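Side-chain contacts in reducing-end xylose-releasing exo-oligoxylanase Rex8A (Paenibacillus barcinonensis, PDB 6SUD), which breaks down xylan-derived xylooligosaccharides, linear or branched, as an exo-acting family 8 glycoside hydrolase that releases xylose from their reducing ends: residues A[32-35]-A[36-39]; A[82-85]-A[86-89]; A[94-97]-A[98-102]; A[113-116]-A[117-121]; A[147-150]-A[151-154]. The protein carries 1 engineered substitution. One frame throughout, in Å; residues are numbered along the deposited sequence. Where two conformers were deposited one is given.

Interaction 1 of 5, residues A[32-35]-A[36-39]; sequences LEQT and WNDL. With EDO (1,2-ethanediol), chain C.
Glu33 and Asn37, one helical turn apart, meet with their flat ends almost perpendicular, the carboxylate and amide planes standing 89° from each other. In the conformer described, Asn37 ND2 donates a hydrogen bond of 2.6 Å to Glu33 OE1; Asn37 has a second conformer, so the bond may not be permanent. The donor comes down on the carboxylate from above its plane, whereas OE1 sits close to the plane of the amide. Glu33 reaches Asn37 because its chain, with CG directed away from its own backbone N (chi1 155°), bends at chi2 toward the next turn. Such i to i+4 pairing is the usual lateral contact of an alpha helix, here helix 25-41 of a family 8 enzyme, whose fold is an (alpha/alpha)6 barrel. Backbone bonds of the same spacing run beneath it: Asn37 N reaches Glu33 O at 3.0 Å and Trp36 N reaches Leu32 O at 3.1 Å. The Trp36 indole stands beside this polar pair, stacks with Phe40 and donates from NE1 to O2 of an ethanediol at 2.9 Å, near the ring plane. On Thr35, OG1 bonds back to Arg31 O, while the side chain packs against Tyr366 and Phe367 of helix 359-373.

Interaction 2 of 5, residues A[82-85]-A[86-89]; sequences MDKK and HEFD. With EDO (1,2-ethanediol), chain H; EDO (1,2-ethanediol), chain C.
The first turn of helix 85-99 is closed by Phe88 N donating to Lys84 O at 3.1 Å and Asp89 N to Lys85 O at 2.9 Å, with Lys84 at the N-cap position, directly after the Schellman motif in which Asp83 ends the preceding helix. Across this turn Lys85 and Asp89 form an i to i+4 salt bridge. The lysine runs extended as far as CE and then bends (chi4 -66°), which carries NZ to 2.8 Å from Asp89 OD2, on the syn lone pair of that oxygen. NZ also bonds Tyr153 OH, and Asp89 OD1 bonds the same hydroxyl, so the three groups share one polar cluster. Shortening Lys85 to an alanine would probably leave Asp89 OD2 without its countercharge and Tyr153 OH without its bond to the ammonium. Lys84 heads the other way, its ammonium making a cation-pi contact with Trp36. Glu87 curls back toward Lys84 CB; its OE2 bonds Tyr41 OH and an ethanediol, and its OE1 accepts from O1 of a second ethanediol at 2.9 Å.

Interaction 3 of 5, residues A[94-97]-A[98-102]; sequences YAYT and YMQHT
Tyr98 points its ring edge at the face of Tyr94, placing CD2 3.5 Å above the plane of the Tyr94 ring and over its centre. This T-shaped pair, with centroids 4.9 Å apart and planes at 70°, lies at the C-terminal end of helix 85-99, where the helix widens into a pi-type turn. Met99 SD meets the Tyr94 ring at its edge, a Met-aromatic contact. A face of Tyr98 takes the Thr97 methyl in a CH-pi contact, CG2 lying 4.0 Å from the Tyr98 centroid. Tyr98 stays beside this neighbour because its CG lies on the backbone N side (chi1 -65°), and the two side chains run alongside. Replacing Tyr98 by an alanine would probably take the ring edge from one face of Tyr94 and leave the Thr97 methyl without its aromatic partner. Tyr94 itself is anchored from OH to Pro116 O. As the helix unwinds, Ala95 O accepts from both Met99 N and Gln100 N, and one water donates to Tyr96 O at 2.6 Å and to Gln100 O at 2.9 Å.

Interaction 4 of 5, residues A[113-116]-A[117-121]; sequences HCKP and DGTRL
His113 and Leu121 make the main apolar contact: Leu121 CB lies over one face of the imidazole, 3.5 Å from the His113 centroid, in a CH-pi arrangement with the two side chains at about a right angle. CD1 of the same leucine reaches His113 CE1, and CD2 rests against Lys115 CG at 3.8 Å, whereas the aliphatic part of Lys115 lies alongside Thr119. His113 CG occupies the crowded position between backbone N and carbonyl carbon (chi1 80°), and ND1 is fixed by a hydrogen bond to Asp66 OD2. Among the polar side chains, Asp117 OD1 is gripped twice, by Thr119 N at 2.9 Å and by Thr119 OG1 at 2.7 Å. The first bond forms an Asx turn; the hydroxyl approaches on the syn side of the carboxylate. Backbone bonds complete the set. Gly118 N donates to Lys115 O and Lys115 N to Thr119 O, both at 2.8 Å, while Leu121 N to His113 O is weak at 3.4 Å. Gly118 has positive phi (102°), where a side chain would jam against the Asp117 carbonyl. Between these bonds Cys114 and Arg120 form an antiparallel non-hydrogen-bonded pair. A type I turn followed by glycine, with this bonding, is the hallmark of a beta hairpin with a G1 bulge; it joins strands 113-114 and 120-122 of a three-stranded antiparallel sheet, and the His113 side chain is about 7 Å from a bound xylose.

Interaction 5 of 5, residues A[147-150]-A[151-154]; sequences GPAP and YDYQ. With EDO (1,2-ethanediol), chain I.
With CG on the side of its own backbone N (chi1 -51°), Tyr151 swings its ring back beside Pro150, and the two side chains run alongside, pointing the same way. Pro150 CG sits over one face of the ring, toward the rim, 4.1 Å from the Tyr151 centroid in a CH-pi contact, and Pro150 CD touches Tyr151 CE2 at 3.5 Å. Asp152 takes the less usual torsion between backbone N and carbonyl carbon (chi1 54°), which folds OD1 back to 3.1 Å from Ala149 CA; the same oxygen accepts from Gln156 NE2. The peptide bond before Pro150 is cis, and Tyr151 N closes the bend onto Pro148 O at 2.8 Å, making residues 148-151 a type VI beta turn just ahead of helix 153-170. Asp152, at the N-cap position, centres an inverse gamma turn with a weak bond from Tyr153 N to Tyr151 O. A stronger hold on that carbonyl comes from the start of the loop, where Gly147 N donates to Tyr151 O at 2.9 Å.

In the fold
The five contacts show how local chemistry follows position in the fold. Interactions 1, 2 and 3 are partly buried and lie on helices or at their ends; interactions 4 and 5 are surface turns. Interactions 2 and 3 mark the two ends of helix 85-99, charged at its start and aromatic at its close. Interaction 1 meets interaction 2 through Trp36, which packs on Met82, Lys84 and Glu87 and shares an ethanediol with the latter two. Interaction 5 leans on the same helix at both ends, Tyr153 near Phe88 and Pro150 against Tyr96. Interaction 4 touches interaction 3 through Arg120, Cys114 and the Tyr94-Pro116 hydrogen bond; these two lie nearest the xylose site, whereas interactions 1, 2 and 5 lie away from it.

Interaction 1 of 5, residues A[32-35]-A[36-39]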
loop_
_atom_site.group_PDB
_atom_site.type_symbol
_atom_site.label_atom_id
_atom_site.label_comp_id
_atom_site.label_asym_id
_atom_site.label_seq_id
_atom_site.Cartn_x
_atom_site.Cartn_y
_atom_site.Cartn_z
ATOM N N LEU A 32 17.522 -4.359 7.585
ATOM C CA LEU A 32 16.708 -3.548 6.654
ATOM C C LEU A 32 17.488 -3.420 5.346
ATOM O O LEU A 32 16.921 -3.695 4.276
ATOM C CB LEU A 32 16.403 -2.171 7.249
ATOM C CG LEU A 32 15.627 -1.268 6.290
ATOM C CD1 LEU A 32 14.341 -1.946 5.840
ATOM C CD2 LEU A 32 15.329 0.084 6.892
ATOM N N GLU A 33 18.770 -3.080 5.442
ATOM C CA GLU A 33 19.632 -2.935 4.250
ATOM C C GLU A 33 19.668 -4.259 3.481
ATOM O O GLU A 33 19.614 -4.195 2.257
ATOM C CB GLU A 33 21.012 -2.436 4.663
ATOM C CG GLU A 33 22.106 -2.812 3.688
ATOM C CD GLU A 33 21.973 -2.131 2.338
ATOM O OE1 GLU A 33 22.842 -2.343 1.474
ATOM O OE2 GLU A 33 20.998 -1.389 2.147
ATOM N N GLN A 34 19.777 -5.399 4.172
ATOM C CA GLN A 34 19.872 -6.717 3.496
ATOM C C GLN A 34 18.527 -7.079 2.865
ATOM O O GLN A 34 18.530 -7.748 1.803
ATOM C CB GLN A 34 20.308 -7.845 4.428
ATOM C CG GLN A 34 20.704 -9.085 3.641
ATOM C CD GLN A 34 21.575 -8.751 2.450
ATOM O OE1 GLN A 34 21.188 -8.953 1.302
ATOM N NE2 GLN A 34 22.753 -8.203 2.703
ATOM N N THR A 35 17.409 -6.640 3.447
ATOM C CA THR A 35 16.093 -6.942 2.834
ATOM C C THR A 35 16.031 -6.207 1.492
ATOM O O THR A 35 15.663 -6.823 0.471
ATOM C CB THR A 35 14.924 -6.562 3.747
ATOM O OG1 THR A 35 15.105 -7.228 4.996
ATOM C CG2 THR A 35 13.592 -6.903 3.114
ATOM N N TRP A 36 16.424 -4.934 1.502
ATOM C CA TRP A 36 16.521 -4.112 0.272
ATOM C C TRP A 36 17.362 -4.838 -0.781
ATOM O O TRP A 36 16.903 -4.985 -1.905
ATOM C CB TRP A 36 17.109 -2.727 0.558
ATOM C CG TRP A 36 17.459 -2.010 -0.711
ATOM C CD1 TRP A 36 18.664 -2.058 -1.349
ATOM C CD2 TRP A 36 16.588 -1.239 -1.570
ATOM N NE1 TRP A 36 18.618 -1.353 -2.518
ATOM C CE2 TRP A 36 17.358 -0.851 -2.690
ATOM C CE3 TRP A 36 15.245 -0.851 -1.525
ATOM C CZ2 TRP A 36 16.841 -0.075 -3.724
ATOM C CZ3 TRP A 36 14.738 -0.075 -2.543
ATOM C CH2 TRP A 36 15.525 0.309 -3.626
ATOM N N ASN A 37 18.589 -5.219 -0.423
ATOM C CA ASN A 37 19.566 -5.846 -1.353
ATOM C C ASN A 37 18.971 -7.105 -1.995
ATOM O O ASN A 37 19.163 -7.291 -3.216
ATOM C CB ASN A 37 20.862 -6.163 -0.613
ATOM C CG ASN A 37 21.587 -4.886 -0.259
ATOM O OD1 ASN A 37 21.548 -3.931 -1.028
ATOM N ND2 ASN A 37 22.236 -4.847 0.894
ATOM N N ASP A 38 18.329 -7.963 -1.200
ATOM C CA ASP A 38 17.761 -9.243 -1.696
ATOM C C ASP A 38 16.596 -8.973 -2.651
ATOM O O ASP A 38 16.541 -9.617 -3.702
ATOM C CB ASP A 38 17.339 -10.164 -0.550
ATOM C CG ASP A 38 18.502 -10.741 0.235
ATOM O OD1 ASP A 38 19.648 -10.623 -0.235
ATOM O OD2 ASP A 38 18.257 -11.301 1.324
ATOM N N LEU A 39 15.694 -8.064 -2.310
ATOM C CA LEU A 39 14.498 -7.803 -3.152
ATOM C C LEU A 39 14.857 -7.135 -4.479
ATOM O O LEU A 39 14.259 -7.497 -5.502
ATOM C CB LEU A 39 13.543 -6.907 -2.372
ATOM C CG LEU A 39 12.439 -7.618 -1.612
ATOM C CD1 LEU A 39 11.257 -6.667 -1.509
ATOM C CD2 LEU A 39 12.045 -8.928 -2.295
HETATM C C1 EDO C . 21.362 1.444 -4.835
HETATM O O1 EDO C . 21.791 0.686 -5.957
HETATM C C2 EDO C . 20.483 0.630 -4.065
HETATM O O2 EDO C . 21.115 -0.588 -3.735
#

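Interaction 2 of 5, residues A[82-85]-A[86-89]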
loop_
_atom_site.group_PDB
_atom_site.type_symbol
_atom_site.label_atom_id
_atom_site.label_comp_id
_atom_site.label_asym_id
_atom_site.label_seq_id
_atom_site.Cartn_x
_atom_site.Cartn_y
_atom_site.Cartn_z
ATOM N N MET A 82 13.959 4.381 1.313
ATOM C CA MET A 82 15.339 3.854 1.493
ATOM C C MET A 82 16.367 4.826 0.896
ATOM O O MET A 82 17.565 4.492 0.933
ATOM C CB MET A 82 15.495 2.481 0.832
ATOM C CG MET A 82 14.736 1.347 1.493
ATOM S SD MET A 82 15.442 0.967 3.122
ATOM C CE MET A 82 17.085 0.427 2.656
ATOM N N ASP A 83 15.932 5.998 0.422
ATOM C CA ASP A 83 16.811 7.043 -0.170
ATOM C C ASP A 83 17.560 6.436 -1.369
ATOM O O ASP A 83 18.821 6.602 -1.466
ATOM C CB ASP A 83 17.743 7.629 0.895
ATOM C CG ASP A 83 18.483 8.879 0.459
ATOM O OD1 ASP A 83 18.061 9.489 -0.537
ATOM O OD2 ASP A 83 19.478 9.241 1.122
ATOM N N LYS A 84 16.826 5.777 -2.264
ATOM C CA LYS A 84 17.416 5.059 -3.432
ATOM C C LYS A 84 16.907 5.698 -4.723
ATOM O O LYS A 84 16.031 5.131 -5.402
ATOM C CB LYS A 84 17.151 3.557 -3.349
ATOM C CG LYS A 84 17.709 2.908 -2.094
ATOM C CD LYS A 84 19.165 2.556 -2.164
ATOM C CE LYS A 84 19.619 1.684 -1.011
ATOM N NZ LYS A 84 21.079 1.430 -1.055
ATOM N N LYS A 85 17.459 6.862 -5.040
ATOM C CA LYS A 85 16.948 7.714 -6.131
ATOM C C LYS A 85 17.086 7.019 -7.492
ATOM O O LYS A 85 16.179 7.173 -8.320
ATOM C CB LYS A 85 17.675 9.057 -6.125
ATOM C CG LYS A 85 17.061 10.072 -7.077
ATOM C CD LYS A 85 17.557 11.483 -6.872
ATOM C CE LYS A 85 16.743 12.513 -7.621
ATOM N NZ LYS A 85 16.884 12.333 -9.086
ATOM N N HIS A 86 18.184 6.306 -7.735
ATOM C CA HIS A 86 18.474 5.715 -9.071
ATOM C C HIS A 86 17.388 4.702 -9.436
ATOM O O HIS A 86 16.827 4.796 -10.554
ATOM C CB HIS A 86 19.889 5.152 -9.115
ATOM C CG HIS A 86 20.220 4.487 -10.410
ATOM N ND1 HIS A 86 20.631 3.182 -10.460
ATOM C CD2 HIS A 86 20.202 4.926 -11.689
ATOM C CE1 HIS A 86 20.890 2.845 -11.705
ATOM N NE2 HIS A 86 20.612 3.885 -12.484
ATOM N N GLU A 87 17.050 3.818 -8.503
ATOM C CA GLU A 87 15.979 2.820 -8.705
ATOM C C GLU A 87 14.625 3.522 -8.802
ATOM O O GLU A 87 13.841 3.133 -9.668
ATOM C CB GLU A 87 15.933 1.833 -7.548
ATOM C CG GLU A 87 17.143 0.940 -7.486
ATOM C CD GLU A 87 18.441 1.517 -6.962
ATOM O OE1 GLU A 87 18.477 2.676 -6.482
ATOM O OE2 GLU A 87 19.427 0.783 -7.034
ATOM N N PHE A 88 14.374 4.517 -7.947
ATOM C CA PHE A 88 13.099 5.278 -7.962
ATOM C C PHE A 88 12.862 5.800 -9.380
ATOM O O PHE A 88 11.767 5.586 -9.946
ATOM C CB PHE A 88 13.144 6.445 -6.979
ATOM C CG PHE A 88 11.876 7.253 -6.911
ATOM C CD1 PHE A 88 11.581 8.194 -7.884
ATOM C CD2 PHE A 88 10.976 7.064 -5.878
ATOM C CE1 PHE A 88 10.422 8.950 -7.805
ATOM C CE2 PHE A 88 9.810 7.808 -5.802
ATOM C CZ PHE A 88 9.529 8.734 -6.778
ATOM N N ASP A 89 13.877 6.493 -9.899
ATOM C CA ASP A 89 13.874 7.168 -11.220
ATOM C C ASP A 89 13.697 6.135 -12.338
ATOM O O ASP A 89 12.974 6.430 -13.307
ATOM C CB ASP A 89 15.135 8.021 -11.373
ATOM C CG ASP A 89 15.046 9.351 -10.633
ATOM O OD1 ASP A 89 13.940 9.709 -10.193
ATOM O OD2 ASP A 89 16.090 10.013 -10.477
HETATM C C1 EDO H . 20.442 5.601 -5.415
HETATM O O1 EDO H . 20.717 4.211 -5.537
HETATM C C2 EDO H . 20.491 6.051 -4.016
HETATM O O2 EDO H . 20.623 7.451 -3.834
HETATM C C1 EDO C . 21.362 1.444 -4.835
HETATM O O1 EDO C . 21.791 0.686 -5.957
HETATM C C2 EDO C . 20.483 0.630 -4.065
HETATM O O2 EDO C . 21.115 -0.588 -3.735
#

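Interaction 3 of 5, residues A[94-97]-A[98-102]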
loop_
_atom_site.group_PDB
_atom_site.type_symbol
_atom_site.label_atom_id
_atom_site.label_comp_id
_atom_site.label_asym_id
_atom_site.label_seq_id
_atom_site.Cartn_x
_atom_site.Cartn_y
_atom_site.Cartn_z
ATOM N N TYR A 94 9.849 4.007 -16.300
ATOM C CA TYR A 94 9.073 2.866 -16.850
ATOM C C TYR A 94 7.564 3.181 -16.788
ATOM O O TYR A 94 6.908 3.082 -17.838
ATOM C CB TYR A 94 9.461 1.563 -16.143
ATOM C CG TYR A 94 8.809 0.325 -16.697
ATOM C CD1 TYR A 94 7.481 0.025 -16.433
ATOM C CD2 TYR A 94 9.522 -0.559 -17.491
ATOM C CE1 TYR A 94 6.885 -1.118 -16.945
ATOM C CE2 TYR A 94 8.947 -1.712 -17.999
ATOM C CZ TYR A 94 7.622 -1.995 -17.724
ATOM O OH TYR A 94 7.065 -3.129 -18.243
ATOM N N ALA A 95 7.022 3.536 -15.617
ATOM C CA ALA A 95 5.581 3.835 -15.418
ATOM C C ALA A 95 5.170 4.987 -16.349
ATOM O O ALA A 95 4.134 4.889 -17.022
ATOM C CB ALA A 95 5.286 4.184 -13.970
ATOM N N TYR A 96 5.971 6.052 -16.365
ATOM C CA TYR A 96 5.714 7.285 -17.157
ATOM C C TYR A 96 5.668 6.926 -18.651
ATOM O O TYR A 96 4.726 7.335 -19.369
ATOM C CB TYR A 96 6.780 8.342 -16.859
ATOM C CG TYR A 96 6.774 9.503 -17.819
ATOM C CD1 TYR A 96 5.819 10.502 -17.722
ATOM C CD2 TYR A 96 7.709 9.588 -18.839
ATOM C CE1 TYR A 96 5.801 11.564 -18.609
ATOM C CE2 TYR A 96 7.710 10.653 -19.727
ATOM C CZ TYR A 96 6.756 11.647 -19.607
ATOM O OH TYR A 96 6.737 12.692 -20.489
ATOM N N THR A 97 6.655 6.153 -19.104
ATOM C CA THR A 97 6.885 5.819 -20.538
ATOM C C THR A 97 5.847 4.801 -21.043
ATOM O O THR A 97 5.325 5.006 -22.155
ATOM C CB THR A 97 8.323 5.324 -20.744
ATOM O OG1 THR A 97 9.202 6.406 -20.423
ATOM C CG2 THR A 97 8.592 4.852 -22.155
ATOM N N TYR A 98 5.559 3.732 -20.293
ATOM C CA TYR A 98 4.758 2.582 -20.793
ATOM C C TYR A 98 3.312 2.584 -20.283
ATOM O O TYR A 98 2.435 2.101 -21.022
ATOM C CB TYR A 98 5.450 1.266 -20.450
ATOM C CG TYR A 98 6.769 1.076 -21.148
ATOM C CD1 TYR A 98 6.879 1.199 -22.526
ATOM C CD2 TYR A 98 7.908 0.755 -20.427
ATOM C CE1 TYR A 98 8.091 1.009 -23.169
ATOM C CE2 TYR A 98 9.124 0.560 -21.056
ATOM C CZ TYR A 98 9.215 0.684 -22.430
ATOM O OH TYR A 98 10.425 0.497 -23.033
ATOM N N MET A 99 3.059 3.093 -19.076
ATOM C CA MET A 99 1.787 2.800 -18.362
ATOM C C MET A 99 0.850 4.012 -18.340
ATOM O O MET A 99 -0.375 3.774 -18.438
ATOM C CB MET A 99 2.072 2.307 -16.945
ATOM C CG MET A 99 2.906 1.032 -16.957
ATOM S SD MET A 99 3.257 0.457 -15.296
ATOM C CE MET A 99 1.920 -0.713 -15.055
ATOM N N GLN A 100 1.366 5.238 -18.214
ATOM C CA GLN A 100 0.507 6.445 -18.046
ATOM C C GLN A 100 -0.142 6.785 -19.391
ATOM O O GLN A 100 0.578 6.919 -20.387
ATOM C CB GLN A 100 1.275 7.660 -17.522
ATOM C CG GLN A 100 0.360 8.796 -17.065
ATOM C CD GLN A 100 1.102 9.935 -16.410
ATOM O OE1 GLN A 100 2.218 10.289 -16.808
ATOM N NE2 GLN A 100 0.480 10.519 -15.394
ATOM N N HIS A 101 -1.464 6.940 -19.391
ATOM C CA HIS A 101 -2.279 7.340 -20.568
ATOM C C HIS A 101 -2.072 8.828 -20.882
ATOM O O HIS A 101 -2.137 9.650 -19.951
ATOM C CB HIS A 101 -3.754 7.048 -20.307
ATOM C CG HIS A 101 -4.085 5.599 -20.235
ATOM N ND1 HIS A 101 -4.106 4.788 -21.358
ATOM C CD2 HIS A 101 -4.437 4.815 -19.192
ATOM C CE1 HIS A 101 -4.453 3.566 -21.006
ATOM N NE2 HIS A 101 -4.663 3.552 -19.681
ATOM N N THR A 102 -1.885 9.170 -22.160
ATOM C CA THR A 102 -1.685 10.576 -22.604
ATOM C C THR A 102 -2.999 11.169 -23.128
ATOM O O THR A 102 -3.065 12.410 -23.238
ATOM C CB THR A 102 -0.562 10.686 -23.642
ATOM O OG1 THR A 102 -0.912 9.912 -24.787
ATOM C CG2 THR A 102 0.771 10.222 -23.104
HETATM O O HOH W 1 3.065 8.095 -21.240
#

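Interaction 4 of 5, residues A[113-116]-A[117-121]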
loop_
_atom_site.group_PDB
_atom_site.type_symbol
_atom_site.label_atom_id
_atom_site.label_comp_id
_atom_site.label_asym_id
_atom_site.label_seq_id
_atom_site.Cartn_x
_atom_site.Cartn_y
_atom_site.Cartn_z
ATOM N N HIS A 113 -1.864 -2.982 -15.641
ATOM C CA HIS A 113 -0.812 -4.007 -15.849
ATOM C C HIS A 113 -0.336 -4.006 -17.297
ATOM O O HIS A 113 -1.094 -3.603 -18.182
ATOM C CB HIS A 113 -1.265 -5.380 -15.318
ATOM C CG HIS A 113 -2.172 -6.161 -16.209
ATOM N ND1 HIS A 113 -2.090 -7.540 -16.318
ATOM C CD2 HIS A 113 -3.204 -5.789 -16.994
ATOM C CE1 HIS A 113 -3.002 -7.967 -17.168
ATOM N NE2 HIS A 113 -3.719 -6.918 -17.568
ATOM N N CYS A 114 0.897 -4.449 -17.500
ATOM C CA CYS A 114 1.525 -4.566 -18.836
ATOM C C CYS A 114 2.479 -5.755 -18.823
ATOM O O CYS A 114 2.812 -6.266 -17.731
ATOM C CB CYS A 114 2.241 -3.278 -19.236
ATOM S SG CYS A 114 3.607 -2.795 -18.148
ATOM N N LYS A 115 2.887 -6.189 -20.009
ATOM C CA LYS A 115 3.955 -7.206 -20.137
ATOM C C LYS A 115 5.251 -6.569 -19.659
ATOM O O LYS A 115 5.390 -5.354 -19.719
ATOM C CB LYS A 115 4.097 -7.655 -21.588
ATOM C CG LYS A 115 2.875 -8.353 -22.155
ATOM C CD LYS A 115 3.067 -8.741 -23.594
ATOM C CE LYS A 115 4.025 -9.897 -23.756
ATOM N NZ LYS A 115 4.260 -10.196 -25.185
ATOM N N PRO A 116 6.241 -7.354 -19.180
ATOM C CA PRO A 116 7.528 -6.781 -18.780
ATOM C C PRO A 116 8.196 -5.893 -19.848
ATOM O O PRO A 116 8.882 -4.956 -19.463
ATOM C CB PRO A 116 8.372 -8.020 -18.438
ATOM C CG PRO A 116 7.357 -9.084 -18.075
ATOM C CD PRO A 116 6.162 -8.812 -18.962
ATOM N N ASP A 117 7.937 -6.144 -21.140
ATOM C CA ASP A 117 8.489 -5.360 -22.281
ATOM C C ASP A 117 7.741 -4.026 -22.447
ATOM O O ASP A 117 8.189 -3.203 -23.268
ATOM C CB ASP A 117 8.495 -6.191 -23.572
ATOM C CG ASP A 117 7.179 -6.255 -24.335
ATOM O OD1 ASP A 117 6.127 -5.907 -23.757
ATOM O OD2 ASP A 117 7.221 -6.661 -25.520
ATOM N N GLY A 118 6.650 -3.804 -21.705
ATOM C CA GLY A 118 5.925 -2.517 -21.690
ATOM C C GLY A 118 4.650 -2.527 -22.520
ATOM O O GLY A 118 3.941 -1.504 -22.491
ATOM N N THR A 119 4.357 -3.622 -23.230
ATOM C CA THR A 119 3.091 -3.818 -23.991
ATOM C C THR A 119 1.911 -3.792 -23.015
ATOM O O THR A 119 1.847 -4.693 -22.167
ATOM C CB THR A 119 3.071 -5.147 -24.759
ATOM O OG1 THR A 119 4.263 -5.277 -25.535
ATOM C CG2 THR A 119 1.869 -5.279 -25.669
ATOM N N ARG A 120 0.997 -2.824 -23.144
ATOM C CA ARG A 120 -0.175 -2.712 -22.239
ATOM C C ARG A 120 -1.091 -3.917 -22.493
ATOM O O ARG A 120 -1.254 -4.298 -23.669
ATOM C CB ARG A 120 -0.939 -1.398 -22.449
ATOM C CG ARG A 120 -0.260 -0.148 -21.906
ATOM C CD ARG A 120 -1.205 1.031 -22.080
ATOM N NE ARG A 120 -0.675 2.323 -21.668
ATOM C CZ ARG A 120 -0.234 3.270 -22.492
ATOM N NH1 ARG A 120 -0.270 3.094 -23.803
ATOM N NH2 ARG A 120 0.227 4.412 -22.009
ATOM N N LEU A 121 -1.651 -4.482 -21.421
ATOM C CA LEU A 121 -2.503 -5.706 -21.432
ATOM C C LEU A 121 -3.979 -5.328 -21.274
ATOM O O LEU A 121 -4.846 -6.015 -21.843
ATOM C CB LEU A 121 -2.059 -6.621 -20.291
ATOM C CG LEU A 121 -0.739 -7.346 -20.523
ATOM C CD1 LEU A 121 -0.210 -7.932 -19.226
ATOM C CD2 LEU A 121 -0.895 -8.421 -21.590
#

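Interaction 5 of 5, residues A[147-150]-A[151-154]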
loop_
_atom_site.group_PDB
_atom_site.type_symbol
_atom_site.label_atom_id
_atom_site.label_comp_id
_atom_site.label_asym_id
_atom_site.label_seq_id
_atom_site.Cartn_x
_atom_site.Cartn_y
_atom_site.Cartn_z
ATOM N N GLY A 147 13.394 17.767 -10.734
ATOM C CA GLY A 147 14.283 17.882 -11.900
ATOM C C GLY A 147 13.464 18.172 -13.150
ATOM O O GLY A 147 12.270 18.449 -13.073
ATOM N N PRO A 148 14.090 18.123 -14.343
ATOM C CA PRO A 148 13.364 18.326 -15.592
ATOM C C PRO A 148 12.358 17.185 -15.791
ATOM O O PRO A 148 12.572 16.134 -15.246
ATOM C CB PRO A 148 14.442 18.340 -16.690
ATOM C CG PRO A 148 15.784 18.306 -15.967
ATOM C CD PRO A 148 15.529 17.903 -14.532
ATOM N N ALA A 149 11.300 17.408 -16.567
ATOM C CA ALA A 149 10.276 16.376 -16.857
ATOM C C ALA A 149 10.982 15.167 -17.472
ATOM O O ALA A 149 11.888 15.352 -18.286
ATOM C CB ALA A 149 9.210 16.951 -17.763
ATOM N N PRO A 150 10.651 13.901 -17.118
ATOM C CA PRO A 150 9.528 13.555 -16.242
ATOM C C PRO A 150 9.842 13.527 -14.735
ATOM O O PRO A 150 8.991 13.117 -13.952
ATOM C CB PRO A 150 9.189 12.134 -16.722
ATOM C CG PRO A 150 10.522 11.543 -17.147
ATOM C CD PRO A 150 11.403 12.706 -17.545
ATOM N N TYR A 151 11.028 13.984 -14.327
ATOM C CA TYR A 151 11.458 13.892 -12.904
ATOM C C TYR A 151 11.112 15.184 -12.158
ATOM O O TYR A 151 11.710 15.423 -11.100
ATOM C CB TYR A 151 12.938 13.492 -12.842
ATOM C CG TYR A 151 13.268 12.279 -13.680
ATOM C CD1 TYR A 151 13.058 10.991 -13.218
ATOM C CD2 TYR A 151 13.781 12.414 -14.960
ATOM C CE1 TYR A 151 13.337 9.887 -14.008
ATOM C CE2 TYR A 151 14.091 11.323 -15.754
ATOM C CZ TYR A 151 13.866 10.046 -15.277
ATOM O OH TYR A 151 14.152 8.950 -16.056
ATOM N N ASP A 152 10.165 15.974 -12.690
ATOM C CA ASP A 152 9.516 17.103 -11.978
ATOM C C ASP A 152 8.447 16.511 -11.047
ATOM O O ASP A 152 7.250 16.690 -11.313
ATOM C CB ASP A 152 8.943 18.138 -12.956
ATOM C CG ASP A 152 7.995 17.595 -14.011
ATOM O OD1 ASP A 152 8.245 16.503 -14.500
ATOM O OD2 ASP A 152 7.011 18.296 -14.347
ATOM N N TYR A 153 8.891 15.850 -9.971
ATOM C CA TYR A 153 8.081 14.920 -9.139
ATOM C C TYR A 153 6.809 15.584 -8.596
ATOM O O TYR A 153 5.725 14.964 -8.704
ATOM C CB TYR A 153 8.908 14.400 -7.963
ATOM C CG TYR A 153 10.228 13.796 -8.342
ATOM C CD1 TYR A 153 10.304 12.656 -9.123
ATOM C CD2 TYR A 153 11.412 14.347 -7.885
ATOM C CE1 TYR A 153 11.521 12.082 -9.449
ATOM C CE2 TYR A 153 12.639 13.785 -8.202
ATOM C CZ TYR A 153 12.694 12.650 -8.988
ATOM O OH TYR A 153 13.900 12.085 -9.301
ATOM N N GLN A 154 6.916 16.791 -8.023
ATOM C CA GLN A 154 5.749 17.464 -7.382
ATOM C C GLN A 154 4.662 17.693 -8.434
ATOM O O GLN A 154 3.500 17.356 -8.153
ATOM C CB GLN A 154 6.120 18.793 -6.719
ATOM C CG GLN A 154 4.998 19.371 -5.870
ATOM C CD GLN A 154 5.307 20.773 -5.396
ATOM O OE1 GLN A 154 5.668 20.993 -4.245
ATOM N NE2 GLN A 154 5.184 21.737 -6.292
HETATM C C1 EDO I . 16.586 14.796 -15.839
HETATM O O1 EDO I . 16.962 13.758 -16.737
HETATM C C2 EDO I . 15.114 14.770 -15.737
HETATM O O2 EDO I . 14.452 14.592 -16.987
#